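Local atomic coordinates of transcriptional regulator, MerR family (Listeria monocytogenes str. 4b F2365, PDB entry 3GP4), a protein that probably binds promoter DNA through a winged helix-turn-helix domain of the MerR family and regulates transcription as a dimer. Residues A[12-15]-A[16-20]; A[72-75]-A[76-80]; A[110-114]-A[115-119]. One frame throughout, in Å; residues are numbered along the deposited sequence.

Interaction 1 of 3, residues A[12-15]-A[16-20]; sequences SGVS and ADTIR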
ATOM      1  N   SER A  12       8.914 -19.261  -8.728  1.00 37.61           N
ATOM      2  CA  SER A  12       7.816 -18.458  -8.213  1.00 37.42           C
ATOM      3  C   SER A  12       8.238 -17.101  -7.622  1.00 37.21           C
ATOM      4  O   SER A  12       7.394 -16.216  -7.424  1.00 38.31           O
ATOM      5  CB  SER A  12       7.039 -19.261  -7.159  1.00 36.58           C
ATOM      6  OG  SER A  12       7.839 -19.510  -6.014  1.00 35.51           O
ATOM      7  N   GLY A  13       9.513 -16.935  -7.300  1.00 37.29           N
ATOM      8  CA  GLY A  13       9.974 -15.709  -6.642  1.00 36.73           C
ATOM      9  C   GLY A  13       9.513 -15.583  -5.203  1.00 36.76           C
ATOM     10  O   GLY A  13       9.511 -14.492  -4.637  1.00 36.93           O
ATOM     11  N   VAL A  14       9.112 -16.715  -4.616  1.00 35.23           N
ATOM     12  CA  VAL A  14       8.655 -16.797  -3.239  1.00 34.05           C
ATOM     13  C   VAL A  14       9.607 -17.725  -2.476  1.00 33.51           C
ATOM     14  O   VAL A  14       9.944 -18.796  -2.995  1.00 32.74           O
ATOM     15  CB  VAL A  14       7.197 -17.385  -3.220  1.00 34.10           C
ATOM     16  CG1 VAL A  14       6.730 -17.636  -1.817  1.00 33.77           C
ATOM     17  CG2 VAL A  14       6.255 -16.448  -3.922  1.00 34.24           C
ATOM     18  N   SER A  15      10.042 -17.331  -1.273  1.00 32.03           N
ATOM     19  CA  SER A  15      10.941 -18.164  -0.431  1.00 31.63           C
ATOM     20  C   SER A  15      10.355 -19.559  -0.150  1.00 30.99           C
ATOM     21  O   SER A  15       9.128 -19.712  -0.063  1.00 30.44           O
ATOM     22  CB  SER A  15      11.290 -17.471   0.901  1.00 31.82           C
ATOM     23  OG  SER A  15      10.426 -17.864   1.960  1.00 30.99           O
ATOM     24  N   ALA A  16      11.222 -20.563  -0.023  1.00 29.79           N
ATOM     25  CA  ALA A  16      10.751 -21.920   0.307  1.00 28.65           C
ATOM     26  C   ALA A  16      10.005 -21.952   1.643  1.00 28.29           C
ATOM     27  O   ALA A  16       8.940 -22.565   1.734  1.00 27.96           O
ATOM     28  CB  ALA A  16      11.890 -22.942   0.278  1.00 28.17           C
ATOM     29  N   ASP A  17      10.515 -21.293   2.685  1.00 27.56           N
ATOM     30  CA  ASP A  17       9.712 -21.248   3.921  1.00 27.91           C
ATOM     31  C   ASP A  17       8.354 -20.540   3.772  1.00 27.26           C
ATOM     32  O   ASP A  17       7.401 -20.898   4.477  1.00 26.52           O
ATOM     33  CB  ASP A  17      10.474 -20.700   5.119  1.00 28.47           C
ATOM     34  CG  ASP A  17      11.398 -21.746   5.761  1.00 31.62           C
ATOM     35  OD1 ASP A  17      11.454 -22.916   5.278  1.00 32.80           O
ATOM     36  OD2 ASP A  17      12.097 -21.384   6.720  1.00 31.94           O
ATOM     37  N   THR A  18       8.256 -19.568   2.867  1.00 26.60           N
ATOM     38  CA  THR A  18       6.946 -18.908   2.615  1.00 26.52           C
ATOM     39  C   THR A  18       5.991 -19.882   1.921  1.00 26.36           C
ATOM     40  O   THR A  18       4.768 -19.915   2.212  1.00 24.88           O
ATOM     41  CB  THR A  18       7.102 -17.637   1.786  1.00 27.42           C
ATOM     42  OG1 THR A  18       7.931 -16.725   2.517  1.00 29.90           O
ATOM     43  CG2 THR A  18       5.721 -16.962   1.521  1.00 27.67           C
ATOM     44  N   ILE A  19       6.544 -20.668   1.002  1.00 25.41           N
ATOM     45  CA  ILE A  19       5.749 -21.716   0.366  1.00 25.76           C
ATOM     46  C   ILE A  19       5.225 -22.722   1.413  1.00 25.29           C
ATOM     47  O   ILE A  19       4.019 -23.043   1.414  1.00 26.76           O
ATOM     48  CB  ILE A  19       6.527 -22.448  -0.765  1.00 25.20           C
ATOM     49  CG1 ILE A  19       6.750 -21.492  -1.952  1.00 27.36           C
ATOM     50  CG2 ILE A  19       5.751 -23.722  -1.173  1.00 26.88           C
ATOM     51  CD1 ILE A  19       7.662 -22.000  -3.070  1.00 28.18           C
ATOM     52  N   ARG A  20       6.099 -23.216   2.292  1.00 23.95           N
ATOM     53  CA  ARG A  20       5.689 -24.180   3.323  1.00 24.43           C
ATOM     54  C   ARG A  20       4.583 -23.584   4.206  1.00 24.61           C
ATOM     55  O   ARG A  20       3.628 -24.283   4.568  1.00 23.72           O
ATOM     56  CB  ARG A  20       6.857 -24.602   4.233  1.00 25.37           C
ATOM     57  CG  ARG A  20       7.968 -25.456   3.592  1.00 25.22           C
ATOM     58  CD  ARG A  20       9.187 -25.541   4.521  1.00 26.43           C
ATOM     59  NE  ARG A  20      10.188 -26.439   3.954  1.00 29.49           N
ATOM     60  CZ  ARG A  20      11.278 -26.053   3.289  1.00 31.56           C
ATOM     61  NH1 ARG A  20      11.566 -24.768   3.142  1.00 31.28           N
ATOM     62  NH2 ARG A  20      12.098 -26.971   2.787  1.00 32.09           N
TER
HETATM   63  O   HOH W   1       9.317 -14.935   0.372  1.00 42.12           O

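Interaction 2 of 3, residues A[72-75]-A[76-80]; sequences FREG and EHTLE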
ATOM      1  N   PHE A  72     -12.919 -23.335  -2.951  1.00 29.34           N
ATOM      2  CA  PHE A  72     -12.364 -24.042  -4.099  1.00 31.77           C
ATOM      3  C   PHE A  72     -12.220 -25.550  -3.850  1.00 32.37           C
ATOM      4  O   PHE A  72     -12.639 -26.377  -4.689  1.00 32.06           O
ATOM      5  CB  PHE A  72     -11.026 -23.397  -4.522  1.00 31.95           C
ATOM      6  CG  PHE A  72     -10.258 -24.202  -5.549  1.00 34.75           C
ATOM      7  CD1 PHE A  72     -10.617 -24.154  -6.888  1.00 34.45           C
ATOM      8  CD2 PHE A  72      -9.194 -25.012  -5.165  1.00 36.64           C
ATOM      9  CE1 PHE A  72      -9.923 -24.903  -7.840  1.00 37.96           C
ATOM     10  CE2 PHE A  72      -8.478 -25.754  -6.108  1.00 38.67           C
ATOM     11  CZ  PHE A  72      -8.846 -25.689  -7.451  1.00 36.89           C
ATOM     12  N   ARG A  73     -11.686 -25.923  -2.695  1.00 33.47           N
ATOM     13  CA  ARG A  73     -11.484 -27.336  -2.398  1.00 35.55           C
ATOM     14  C   ARG A  73     -12.802 -28.095  -2.185  1.00 36.01           C
ATOM     15  O   ARG A  73     -12.901 -29.286  -2.506  1.00 36.06           O
ATOM     16  CB  ARG A  73     -10.474 -27.526  -1.255  1.00 35.75           C
ATOM     17  CG  ARG A  73      -9.031 -27.186  -1.741  1.00 37.66           C
ATOM     18  CD  ARG A  73      -7.928 -27.688  -0.818  1.00 41.75           C
ATOM     19  NE  ARG A  73      -8.005 -29.134  -0.609  1.00 45.91           N
ATOM     20  CZ  ARG A  73      -7.729 -29.746   0.538  1.00 47.20           C
ATOM     21  NH1 ARG A  73      -7.328 -29.050   1.594  1.00 49.86           N
ATOM     22  NH2 ARG A  73      -7.852 -31.066   0.634  1.00 48.95           N
ATOM     23  N   GLU A  74     -13.807 -27.397  -1.677  1.00 36.11           N
ATOM     24  CA  GLU A  74     -15.144 -27.971  -1.447  1.00 37.76           C
ATOM     25  C   GLU A  74     -15.882 -28.367  -2.732  1.00 37.25           C
ATOM     26  O   GLU A  74     -16.744 -29.261  -2.716  1.00 38.52           O
ATOM     27  CB  GLU A  74     -15.997 -26.966  -0.690  1.00 37.64           C
ATOM     28  CG  GLU A  74     -17.038 -27.588   0.160  1.00 43.12           C
ATOM     29  CD  GLU A  74     -16.457 -28.065   1.463  1.00 47.27           C
ATOM     30  OE1 GLU A  74     -16.023 -27.194   2.246  1.00 48.74           O
ATOM     31  OE2 GLU A  74     -16.415 -29.293   1.681  1.00 47.84           O
ATOM     32  N   GLY A  75     -15.585 -27.684  -3.826  1.00 35.78           N
ATOM     33  CA  GLY A  75     -16.135 -28.076  -5.109  1.00 34.88           C
ATOM     34  C   GLY A  75     -17.041 -27.097  -5.833  1.00 33.35           C
ATOM     35  O   GLY A  75     -17.235 -25.936  -5.442  1.00 30.41           O
ATOM     36  N   GLU A  76     -17.642 -27.619  -6.890  1.00 31.98           N
ATOM     37  CA  GLU A  76     -18.356 -26.847  -7.877  1.00 31.52           C
ATOM     38  C   GLU A  76     -19.511 -26.033  -7.269  1.00 29.90           C
ATOM     39  O   GLU A  76     -19.860 -24.969  -7.755  1.00 30.05           O
ATOM     40  CB  GLU A  76     -18.907 -27.882  -8.851  1.00 33.19           C
ATOM     41  CG  GLU A  76     -19.319 -27.414 -10.163  1.00 34.81           C
ATOM     42  CD  GLU A  76     -19.904 -28.578 -10.933  1.00 36.15           C
ATOM     43  OE1 GLU A  76     -21.144 -28.779 -10.851  1.00 38.41           O
ATOM     44  OE2 GLU A  76     -19.118 -29.304 -11.571  1.00 37.32           O
ATOM     45  N   HIS A  77     -20.125 -26.554  -6.219  1.00 29.11           N
ATOM     46  CA  HIS A  77     -21.287 -25.911  -5.612  1.00 29.04           C
ATOM     47  C   HIS A  77     -20.962 -24.566  -4.932  1.00 27.91           C
ATOM     48  O   HIS A  77     -21.851 -23.902  -4.462  1.00 28.74           O
ATOM     49  CB  HIS A  77     -21.944 -26.842  -4.585  1.00 29.29           C
ATOM     50  CG  HIS A  77     -21.063 -27.199  -3.422  1.00 29.43           C
ATOM     51  ND1 HIS A  77     -21.229 -26.656  -2.168  1.00 33.21           N
ATOM     52  CD2 HIS A  77     -20.007 -28.042  -3.328  1.00 29.80           C
ATOM     53  CE1 HIS A  77     -20.327 -27.165  -1.344  1.00 31.27           C
ATOM     54  NE2 HIS A  77     -19.565 -27.994  -2.031  1.00 33.91           N
ATOM     55  N   THR A  78     -19.687 -24.199  -4.896  1.00 28.34           N
ATOM     56  CA  THR A  78     -19.265 -22.985  -4.162  1.00 27.67           C
ATOM     57  C   THR A  78     -18.881 -21.874  -5.139  1.00 27.68           C
ATOM     58  O   THR A  78     -18.410 -20.805  -4.717  1.00 27.13           O
ATOM     59  CB  THR A  78     -18.071 -23.235  -3.237  1.00 28.14           C
ATOM     60  OG1 THR A  78     -16.910 -23.579  -4.017  1.00 28.82           O
ATOM     61  CG2 THR A  78     -18.377 -24.314  -2.133  1.00 25.44           C
ATOM     62  N   LEU A  79     -19.080 -22.113  -6.434  1.00 26.76           N
ATOM     63  CA  LEU A  79     -18.673 -21.150  -7.459  1.00 27.70           C
ATOM     64  C   LEU A  79     -19.234 -19.733  -7.246  1.00 28.43           C
ATOM     65  O   LEU A  79     -18.490 -18.754  -7.303  1.00 28.46           O
ATOM     66  CB  LEU A  79     -19.045 -21.669  -8.839  1.00 26.64           C
ATOM     67  CG  LEU A  79     -18.138 -22.733  -9.426  1.00 25.32           C
ATOM     68  CD1 LEU A  79     -18.856 -23.449 -10.573  1.00 29.16           C
ATOM     69  CD2 LEU A  79     -16.774 -22.188  -9.912  1.00 24.34           C
ATOM     70  N   GLU A  80     -20.537 -19.611  -6.978  1.00 29.67           N
ATOM     71  CA  GLU A  80     -21.121 -18.286  -6.751  1.00 30.37           C
ATOM     72  C   GLU A  80     -20.520 -17.603  -5.507  1.00 30.19           C
ATOM     73  O   GLU A  80     -20.173 -16.400  -5.553  1.00 30.16           O
ATOM     74  CB  GLU A  80     -22.652 -18.349  -6.621  1.00 31.16           C
ATOM     75  CG  GLU A  80     -23.264 -16.956  -6.628  1.00 37.28           C
ATOM     76  CD  GLU A  80     -24.784 -16.969  -6.621  1.00 43.23           C
ATOM     77  OE1 GLU A  80     -25.366 -16.523  -5.611  1.00 46.22           O
ATOM     78  OE2 GLU A  80     -25.389 -17.434  -7.621  1.00 47.19           O
TER

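Interaction 3 of 3, residues A[110-114]-A[115-119]; sequences KIDNY and DTHLI. With MED (D-methionine), chain F.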
ATOM      1  N   LYS A 110       1.926  19.528  -4.192  1.00 28.78           N
ATOM      2  CA  LYS A 110       3.047  20.110  -3.438  1.00 28.93           C
ATOM      3  C   LYS A 110       4.311  20.254  -4.295  1.00 29.11           C
ATOM      4  O   LYS A 110       4.998  21.304  -4.246  1.00 28.13           O
ATOM      5  CB  LYS A 110       3.273  19.301  -2.165  1.00 27.04           C
ATOM      6  CG  LYS A 110       2.290  19.743  -1.120  1.00 31.49           C
ATOM      7  CD  LYS A 110       2.006  18.649  -0.106  1.00 36.87           C
ATOM      8  CE  LYS A 110       2.910  18.801   1.056  1.00 37.32           C
ATOM      9  NZ  LYS A 110       4.265  18.379   0.682  1.00 36.56           N
ATOM     10  N   ILE A 111       4.589  19.258  -5.138  1.00 27.97           N
ATOM     11  CA  ILE A 111       5.721  19.314  -6.054  1.00 29.72           C
ATOM     12  C   ILE A 111       5.565  20.396  -7.127  1.00 31.05           C
ATOM     13  O   ILE A 111       6.548  21.077  -7.482  1.00 30.92           O
ATOM     14  CB  ILE A 111       5.998  17.942  -6.720  1.00 29.78           C
ATOM     15  CG1 ILE A 111       6.535  16.954  -5.682  1.00 28.76           C
ATOM     16  CG2 ILE A 111       7.020  18.090  -7.867  1.00 29.74           C
ATOM     17  CD1 ILE A 111       6.339  15.445  -6.110  1.00 29.85           C
ATOM     18  N   ASP A 112       4.353  20.557  -7.648  1.00 32.38           N
ATOM     19  CA  ASP A 112       4.087  21.651  -8.614  1.00 34.15           C
ATOM     20  C   ASP A 112       4.277  23.014  -7.977  1.00 34.60           C
ATOM     21  O   ASP A 112       4.786  23.928  -8.621  1.00 34.73           O
ATOM     22  CB  ASP A 112       2.686  21.557  -9.245  1.00 34.10           C
ATOM     23  CG  ASP A 112       2.303  22.835 -10.045  1.00 36.98           C
ATOM     24  OD1 ASP A 112       2.574  22.855 -11.259  1.00 40.21           O
ATOM     25  OD2 ASP A 112       1.744  23.807  -9.455  1.00 41.20           O
ATOM     26  N   ASN A 113       3.827  23.170  -6.730  1.00 34.96           N
ATOM     27  CA  ASN A 113       4.118  24.399  -6.007  1.00 35.81           C
ATOM     28  C   ASN A 113       5.627  24.700  -5.908  1.00 35.32           C
ATOM     29  O   ASN A 113       6.043  25.835  -6.203  1.00 36.19           O
ATOM     30  CB  ASN A 113       3.457  24.441  -4.639  1.00 35.44           C
ATOM     31  CG  ASN A 113       3.589  25.793  -3.994  1.00 38.19           C
ATOM     32  OD1 ASN A 113       3.325  26.825  -4.633  1.00 37.45           O
ATOM     33  ND2 ASN A 113       4.044  25.815  -2.744  1.00 36.29           N
ATOM     34  N   TYR A 114       6.448  23.702  -5.558  1.00 34.63           N
ATOM     35  CA  TYR A 114       7.910  23.890  -5.530  1.00 34.30           C
ATOM     36  C   TYR A 114       8.493  24.285  -6.893  1.00 35.69           C
ATOM     37  O   TYR A 114       9.190  25.300  -6.997  1.00 36.11           O
ATOM     38  CB  TYR A 114       8.649  22.645  -5.027  1.00 33.92           C
ATOM     39  CG  TYR A 114       8.653  22.444  -3.526  1.00 32.30           C
ATOM     40  CD1 TYR A 114       7.823  21.506  -2.932  1.00 29.66           C
ATOM     41  CD2 TYR A 114       9.506  23.193  -2.689  1.00 28.88           C
ATOM     42  CE1 TYR A 114       7.819  21.321  -1.537  1.00 30.59           C
ATOM     43  CE2 TYR A 114       9.501  23.015  -1.299  1.00 29.45           C
ATOM     44  CZ  TYR A 114       8.659  22.071  -0.731  1.00 30.93           C
ATOM     45  OH  TYR A 114       8.650  21.898   0.624  1.00 29.26           O
ATOM     46  N   ASP A 115       8.208  23.486  -7.926  1.00 36.36           N
ATOM     47  CA  ASP A 115       8.797  23.682  -9.255  1.00 37.86           C
ATOM     48  C   ASP A 115       8.233  24.899  -9.995  1.00 37.73           C
ATOM     49  O   ASP A 115       8.928  25.463 -10.843  1.00 39.31           O
ATOM     50  CB  ASP A 115       8.562  22.461 -10.157  1.00 37.55           C
ATOM     51  CG  ASP A 115       9.420  21.257  -9.789  1.00 38.50           C
ATOM     52  OD1 ASP A 115      10.370  21.356  -8.994  1.00 38.56           O
ATOM     53  OD2 ASP A 115       9.137  20.181 -10.325  1.00 40.52           O
ATOM     54  N   THR A 116       6.987  25.272  -9.714  1.00 38.15           N
ATOM     55  CA  THR A 116       6.291  26.332 -10.485  1.00 38.37           C
ATOM     56  C   THR A 116       6.404  27.705  -9.829  1.00 37.67           C
ATOM     57  O   THR A 116       6.367  28.725 -10.511  1.00 37.64           O
ATOM     58  CB  THR A 116       4.767  26.052 -10.681  1.00 38.28           C
ATOM     59  OG1 THR A 116       4.597  24.965 -11.596  1.00 41.23           O
ATOM     60  CG2 THR A 116       4.069  27.271 -11.281  1.00 39.72           C
ATOM     61  N   HIS A 117       6.506  27.714  -8.508  1.00 36.13           N
ATOM     62  CA  HIS A 117       6.303  28.928  -7.745  1.00 35.23           C
ATOM     63  C   HIS A 117       7.514  29.207  -6.900  1.00 33.63           C
ATOM     64  O   HIS A 117       8.230  30.155  -7.167  1.00 32.53           O
ATOM     65  CB  HIS A 117       5.023  28.862  -6.902  1.00 36.05           C
ATOM     66  CG  HIS A 117       3.766  28.791  -7.723  1.00 39.33           C
ATOM     67  ND1 HIS A 117       3.220  29.891  -8.348  1.00 43.73           N
ATOM     68  CD2 HIS A 117       2.963  27.746  -8.032  1.00 42.56           C
ATOM     69  CE1 HIS A 117       2.137  29.525  -9.012  1.00 46.47           C
ATOM     70  NE2 HIS A 117       1.960  28.226  -8.835  1.00 45.52           N
ATOM     71  N   LEU A 118       7.771  28.337  -5.930  1.00 32.16           N
ATOM     72  CA  LEU A 118       8.786  28.580  -4.906  1.00 31.03           C
ATOM     73  C   LEU A 118      10.249  28.606  -5.395  1.00 31.03           C
ATOM     74  O   LEU A 118      10.997  29.537  -5.049  1.00 31.03           O
ATOM     75  CB  LEU A 118       8.603  27.598  -3.729  1.00 30.71           C
ATOM     76  CG  LEU A 118       7.235  27.460  -3.017  1.00 31.33           C
ATOM     77  CD1 LEU A 118       7.304  26.475  -1.844  1.00 31.28           C
ATOM     78  CD2 LEU A 118       6.595  28.780  -2.535  1.00 32.28           C
ATOM     79  N   ILE A 119      10.661  27.625  -6.197  1.00 30.94           N
ATOM     80  CA  ILE A 119      12.016  27.587  -6.724  1.00 31.84           C
ATOM     81  C   ILE A 119      12.267  28.691  -7.781  1.00 32.63           C
ATOM     82  O   ILE A 119      13.244  29.453  -7.644  1.00 32.57           O
ATOM     83  CB  ILE A 119      12.448  26.146  -7.207  1.00 31.57           C
ATOM     84  CG1 ILE A 119      12.526  25.179  -6.016  1.00 32.01           C
ATOM     85  CG2 ILE A 119      13.781  26.182  -7.904  1.00 33.20           C
ATOM     86  CD1 ILE A 119      12.467  23.701  -6.428  1.00 29.64           C
TER
HETATM   87  N   MED F 513       6.128  22.425   2.948  1.00 62.36           N
HETATM   88  CA  MED F 513       4.776  22.618   2.445  1.00 62.63           C
HETATM   89  C   MED F 513       4.799  23.095   1.000  1.00 62.64           C
HETATM   90  O   MED F 513       5.733  23.865   0.654  1.00 62.50           O
HETATM   91  CB  MED F 513       3.974  21.341   2.710  1.00 62.35           C
HETATM   92  CG  MED F 513       2.857  21.624   3.726  1.00 62.41           C
HETATM   93  SD  MED F 513       2.446  20.171   4.653  1.00 62.04           S
HETATM   94  CE  MED F 513       1.598  20.650   6.122  1.00 59.65           C
HETATM   95  OXT MED F 513       3.896  22.755   0.192  1.00 62.63           O

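Interaction 1 of 3, residues A[12-15]-A[16-20]
Ser-12 meets Ile-19 across the turn, its OG 3.9 Å from Ile-19 CD1. The same hydroxyl bonds to the carbonyl of Ala-8 and, weakly, receives the N-H of Val-14. Helix 5-12 ends here, and Gly-13 turns the chain away with positive phi (71°). Val-14 then puts CG1 against the next helix. That methyl stands anti to the backbone N (chi1 174°) and lies 3.6 Å from Thr-18 CG2, the two side chains crossing at about a right angle. It also packs on Ile-19 CG1. Ile-49 of helix 43-57 packs on Ser-12, Val-14 and Ile-19. Ser-15 takes the N-cap position of helix 16-25. Its OG is hydrogen-bonded to Thr-18 OG1 at 2.8 Å; either hydroxyl could give the proton. A water joins Ser-15 N to Thr-18 OG1 as well. The carbonyl of Ser-15 accepts Ile-19 N at 3.0 Å as the first helical turn forms. Two helices joined by this short turn, the second with a serine at its N-cap position, match the helix-turn-helix of the MerR family, in which helix 16-25 is probably the DNA-recognition helix.

Interaction 2 of 3, residues A[72-75]-A[76-80]
The carbonyl oxygen of Glu-74 lies at the edge of the His-77 ring, near its plane. His-77 NE2 gives it a weak hydrogen bond of 3.2 Å, bent to 131° at the hydrogen. Over one face of the ring lies Thr-78 CG2, 3.5 Å above the plane and offset toward the rim. The ring gets there because CG of His-77 sits between its own backbone N and carbonyl carbon (chi1 62°), which folds it back over the turn. Glu-74 CG also touches His-77 NE2, at 3.4 Å, and the Glu-74 carboxylate plane is 52° from the ring plane. Thr-78 meets the preceding helix with its methyl: CG2 is 3.8 Å from Glu-74 CB. Gly-75 ends helix 62-74 with a positive phi, a conformation that calls for glycine. Its carbonyl then faces the short 3-10 turn 76-78, which leads into the long helix 79-130, and accepts Thr-78 N at 3.1 Å. Thr-78 OG1 is 2.8 Å from Gly-75 O, but the carbonyl of Leu-71 is a second possible acceptor for its proton. Arg-82 NE donates to that hydroxyl. Phe-72, Glu-76 and Leu-79 pack on the second subunit. The chemistry implies a turn held largely through main-chain carbonyls. Glu-74 OE2 and His-77 NE2 stay 5.0 Å apart, so any charge attraction between them would act only at a distance.

Interaction 3 of 3, residues A[110-114]-A[115-119]
Tyr-114 and Leu-118 meet on the long helix 79-130, which in MerR-family proteins typically forms the antiparallel coiled coil of the dimer. The helix widens into a pi-type turn at 115-118. The backbone bonds record this change. Asp-115 N still bonds to Ile-111 O, and Thr-116 N to Asp-112 O, in the ordinary alpha pattern. Asn-113 O then takes two donors, His-117 N at 3.0 Å and Leu-118 N at 3.1 Å. The Leu-118 bond is the straighter at the hydrogen. From there the spacing is five residues, with Ile-119 N bonded to Tyr-114 O.

Among polar side chains, Thr-116 OG1 donates to Asp-112 OD1 at 2.9 Å. It comes from above the carboxylate, 61° out of its plane. The side chains of Asn-113 and His-117 cross at about a right angle, while amide and ring planes are 39° apart. Asn-113 OD1 is 3.5 Å from His-117 CB. Its ND2 end lies beside Leu-118 CD1.

Apolar contacts involve Tyr-114. Leu-118 CD1 reaches the tyrosine ring at CD2, 4.0 Å away, and Ile-119 CD1 lies near Tyr-114 CB. The ring leaves the helix with CG anti to the carbonyl carbon (chi1 -79°). Its hydroxyl is bonded to Tyr-68 and Arg-82 of the second subunit, which should hold the ring in place.

The ligand contacts come last. Lys-110, Tyr-114 and Leu-118 line the d-methionine pocket at the subunit interface, and Tyr-68 of the second subunit also bonds to the ligand. The lysine chain bends at chi3 and chi4 beside the ligand. Leu-118 CD1 lies 3.9 Å from atom O of the d-methionine.

The three contacts follow one another along the chain without touching. Interaction 1 lies in the helix-turn-helix, its centre about 26 Å from that of interaction 2, and their nearest atoms are about 12 Å apart. Interaction 2 is the bend where helix 62-74 gives way to helix 79-130. Interaction 3 sits far along that same helix, its centre about 55 Å from that of interaction 2. Within the dimer the two ends come together: Leu-79 of interaction 2 packs on Tyr-114 of the second subunit. Interaction 3 contributes Lys-110, Tyr-114 and Leu-118 to the d-methionine pocket. The centres of interactions 1 and 3 are about 45 Å apart, so any communication with the probable DNA-binding helix within one chain would have to be indirect.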